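Local coordinates for glycosyl transferase (Staphylococcus aureus, PDB 5TZJ), which belongs to the family 2 glycosyl transferases and carries uridine-diphosphate-N-acetylglucosamine bound in a pocket of the chain, at residues Glu171-Ala176 against Tyr222-Leu227. Sequence-based numbering, arbitrary orientation.
Sequences EELKSA and YEVMRL. With UD1 (uridine-diphosphate-N-acetylglucosamine), chain C.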
loop_
_atom_site.group_PDB
_atom_site.type_symbol
_atom_site.label_atom_id
_atom_site.label_comp_id
_atom_site.label_asym_id
_atom_site.label_seq_id
_atom_site.Cartn_x
_atom_site.Cartn_y
_atom_site.Cartn_z
ATOM N N GLU A 171 5.714 10.489 -7.601
ATOM C CA GLU A 171 5.215 11.826 -7.325
ATOM C C GLU A 171 4.096 12.211 -8.301
ATOM O O GLU A 171 3.948 11.608 -9.360
ATOM C CB GLU A 171 6.382 12.812 -7.401
ATOM C CG GLU A 171 7.520 12.394 -6.454
ATOM C CD GLU A 171 8.623 13.441 -6.374
ATOM O OE1 GLU A 171 8.658 14.285 -7.265
ATOM O OE2 GLU A 171 9.440 13.412 -5.429
ATOM N N GLU A 172 3.311 13.244 -7.929
ATOM C CA GLU A 172 2.132 13.709 -8.703
ATOM C C GLU A 172 1.082 12.605 -8.909
ATOM O O GLU A 172 0.535 12.431 -9.996
ATOM C CB GLU A 172 2.550 14.301 -10.050
ATOM C CG GLU A 172 2.817 15.789 -9.983
ATOM C CD GLU A 172 3.307 16.374 -11.290
ATOM O OE1 GLU A 172 3.925 17.470 -11.267
ATOM O OE2 GLU A 172 3.064 15.744 -12.343
ATOM N N LEU A 173 0.781 11.858 -7.854
ATOM C CA LEU A 173 -0.132 10.725 -7.953
ATOM C C LEU A 173 -0.955 10.701 -6.674
ATOM O O LEU A 173 -0.398 10.626 -5.559
ATOM C CB LEU A 173 0.658 9.425 -8.161
ATOM C CG LEU A 173 -0.156 8.174 -8.018
ATOM C CD1 LEU A 173 -1.101 8.075 -9.217
ATOM C CD2 LEU A 173 0.804 6.978 -7.911
ATOM N N LYS A 174 -2.279 10.808 -6.834
ATOM C CA LYS A 174 -3.137 11.000 -5.668
ATOM C C LYS A 174 -3.093 9.798 -4.723
ATOM O O LYS A 174 -3.147 9.973 -3.497
ATOM C CB LYS A 174 -4.578 11.303 -6.093
ATOM C CG LYS A 174 -4.743 12.545 -6.977
ATOM C CD LYS A 174 -4.923 13.811 -6.166
ATOM C CE LYS A 174 -5.033 15.017 -7.070
ATOM N NZ LYS A 174 -5.304 16.265 -6.295
ATOM N N SER A 175 -2.982 8.578 -5.263
ATOM C CA SER A 175 -3.046 7.360 -4.445
ATOM C C SER A 175 -2.455 6.168 -5.212
ATOM O O SER A 175 -2.183 6.240 -6.418
ATOM C CB SER A 175 -4.495 7.049 -4.007
ATOM O OG SER A 175 -5.347 6.741 -5.127
ATOM N N ALA A 176 -2.306 5.048 -4.495
ATOM C CA ALA A 176 -1.576 3.845 -4.895
ATOM C C ALA A 176 -0.064 4.063 -4.985
ATOM O O ALA A 176 0.673 3.095 -5.222
ATOM C CB ALA A 176 -2.087 3.248 -6.216
ATOM N N TYR A 222 -3.014 1.914 -13.132
ATOM C CA TYR A 222 -2.517 0.617 -13.572
ATOM C C TYR A 222 -1.077 0.682 -14.045
ATOM O O TYR A 222 -0.425 -0.357 -14.120
ATOM C CB TYR A 222 -3.411 0.059 -14.712
ATOM C CG TYR A 222 -4.749 -0.466 -14.194
ATOM C CD1 TYR A 222 -4.806 -1.598 -13.375
ATOM C CD2 TYR A 222 -5.947 0.194 -14.492
ATOM C CE1 TYR A 222 -6.028 -2.053 -12.864
ATOM C CE2 TYR A 222 -7.188 -0.297 -13.990
ATOM C CZ TYR A 222 -7.193 -1.436 -13.200
ATOM O OH TYR A 222 -8.370 -1.939 -12.624
ATOM N N GLU A 223 -0.537 1.886 -14.305
ATOM C CA GLU A 223 0.905 1.994 -14.491
ATOM C C GLU A 223 1.642 1.658 -13.196
ATOM O O GLU A 223 2.715 1.051 -13.221
ATOM C CB GLU A 223 1.282 3.427 -14.959
ATOM C CG GLU A 223 2.793 3.729 -14.896
ATOM C CD GLU A 223 3.579 2.945 -15.937
ATOM O OE1 GLU A 223 4.824 2.971 -15.909
ATOM O OE2 GLU A 223 2.954 2.270 -16.798
ATOM N N VAL A 224 1.121 2.087 -12.045
ATOM C CA VAL A 224 1.790 1.676 -10.790
ATOM C C VAL A 224 1.693 0.155 -10.613
ATOM O O VAL A 224 2.618 -0.489 -10.089
ATOM C CB VAL A 224 1.155 2.381 -9.582
ATOM C CG1 VAL A 224 1.751 1.849 -8.236
ATOM C CG2 VAL A 224 1.208 3.960 -9.719
ATOM N N MET A 225 0.585 -0.441 -11.052
ATOM C CA MET A 225 0.474 -1.911 -10.920
ATOM C C MET A 225 1.507 -2.622 -11.810
ATOM O O MET A 225 2.191 -3.560 -11.361
ATOM C CB MET A 225 -0.956 -2.372 -11.243
ATOM C CG MET A 225 -2.056 -1.793 -10.309
ATOM S SD MET A 225 -1.750 -2.052 -8.555
ATOM C CE MET A 225 -1.315 -0.366 -8.013
ATOM N N ARG A 226 1.637 -2.175 -13.069
ATOM C CA ARG A 226 2.672 -2.687 -13.968
ATOM C C ARG A 226 4.071 -2.543 -13.363
ATOM O O ARG A 226 4.888 -3.471 -13.431
ATOM C CB ARG A 226 2.582 -1.953 -15.315
ATOM C CG ARG A 226 3.498 -2.523 -16.390
ATOM C CD ARG A 226 3.517 -1.633 -17.627
ATOM N NE ARG A 226 4.214 -0.373 -17.334
ATOM C CZ ARG A 226 5.542 -0.251 -17.196
ATOM N NH1 ARG A 226 6.325 -1.315 -17.374
ATOM N NH2 ARG A 226 6.088 0.964 -16.932
ATOM N N LEU A 227 4.409 -1.353 -12.840
ATOM C CA LEU A 227 5.726 -1.191 -12.224
ATOM C C LEU A 227 5.945 -2.206 -11.110
ATOM O O LEU A 227 7.065 -2.688 -10.915
ATOM C CB LEU A 227 5.917 0.245 -11.673
ATOM C CG LEU A 227 5.992 1.340 -12.738
ATOM C CD1 LEU A 227 5.850 2.754 -12.170
ATOM C CD2 LEU A 227 7.342 1.235 -13.450
HETATM C "C1'" UD1 C . -4.275 6.484 2.790
HETATM C "C2'" UD1 C . -2.931 5.961 3.282
HETATM C "C3'" UD1 C . -1.932 7.035 3.011
HETATM C "C4'" UD1 C . -1.736 7.062 1.535
HETATM C "C5'" UD1 C . -3.011 7.634 0.912
HETATM C "C6'" UD1 C . -2.904 7.660 -0.585
HETATM C "C7'" UD1 C . -3.354 4.264 5.084
HETATM C "C8'" UD1 C . -3.684 3.255 3.998
HETATM N "N2'" UD1 C . -2.997 5.615 4.729
HETATM O "O1'" UD1 C . -4.587 7.563 3.591
HETATM O "O3'" UD1 C . -0.693 6.841 3.751
HETATM O "O4'" UD1 C . -0.605 7.848 1.212
HETATM O "O5'" UD1 C . -4.189 6.817 1.315
HETATM O "O6'" UD1 C . -2.349 6.452 -1.042
HETATM O "O7'" UD1 C . -3.406 3.972 6.224
HETATM N N1 UD1 C . -1.108 15.006 1.528
HETATM C C2 UD1 C . -0.033 15.824 0.897
HETATM N N3 UD1 C . -0.277 16.532 -0.399
HETATM C C4 UD1 C . -1.583 16.395 -1.037
HETATM C C5 UD1 C . -2.652 15.550 -0.411
HETATM C C6 UD1 C . -2.396 14.856 0.874
HETATM O O2 UD1 C . 1.008 15.917 1.428
HETATM O O4 UD1 C . -1.779 16.958 -2.064
HETATM C C1B UD1 C . -0.810 14.296 2.745
HETATM C C2B UD1 C . -1.961 14.394 3.890
HETATM O "O2'" UD1 C . -1.796 15.669 4.628
HETATM C C3B UD1 C . -1.784 13.296 4.623
HETATM C C4B UD1 C . -1.217 12.231 3.661
HETATM O O4B UD1 C . -0.718 13.006 2.428
HETATM O O3B UD1 C . -0.721 13.494 5.673
HETATM C C5B UD1 C . -2.168 11.272 3.203
HETATM O O5B UD1 C . -3.220 11.925 2.547
HETATM P PA UD1 C . -4.745 11.544 3.050
HETATM O O1A UD1 C . -5.738 12.526 2.484
HETATM O O2A UD1 C . -4.793 11.507 4.567
HETATM O O3A UD1 C . -4.972 10.004 2.452
HETATM P PB UD1 C . -5.703 8.718 3.193
HETATM O O1B UD1 C . -6.448 9.080 4.458
HETATM O O2B UD1 C . -6.699 8.312 2.118
#
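Leu173 and Ala176 meet Val224 and Met225 through methyl groups and one backbone carbonyl; the flat pair is on the same helical turn, its side chains clear of the loop, where NE and NH2 of Arg226 each take one carboxylate oxygen of Glu223. The contact joins a pocket loop of the GT-A-type fold expected of this family to helix 218-233, which falls in the range of the TarS linker domain. NE points to OE2 within the guanidinium plane, the bond nearly straight (166°), yet it reaches that oxygen from above the carboxylate plane. NH2 of Arg226 lies 2.6 Å from OE1 of Glu223, on its syn side, completing a salt bridge within the helix. Val224 makes two of the three contacts, one with each gamma methyl. CG2 meets CD2 of Leu173 tip to tip at 3.5 Å, whereas CG1, anti to the backbone N (chi1 174°), packs against the carbonyl O of Ala176 at 3.4 Å. Ala176 has a left-handed backbone conformation (phi 68°), and its CB lies 4.1 Å from CE of Met225, whose bent chain brings that methyl to the loop. All four residues are buried, although the shared interface is small, 139 Å². Leu180 of helix 177-188 also packs on Val224. Lys174, Ser175 and Ala176 belong to the ligand pocket; of these three only Ala176 also touches segment 222-227, so it links the pocket loop to the helix; on the ligand side, CA of Ser175 comes within 3.6 Å of O6' of uridine-diphosphate-N-acetylglucosamine.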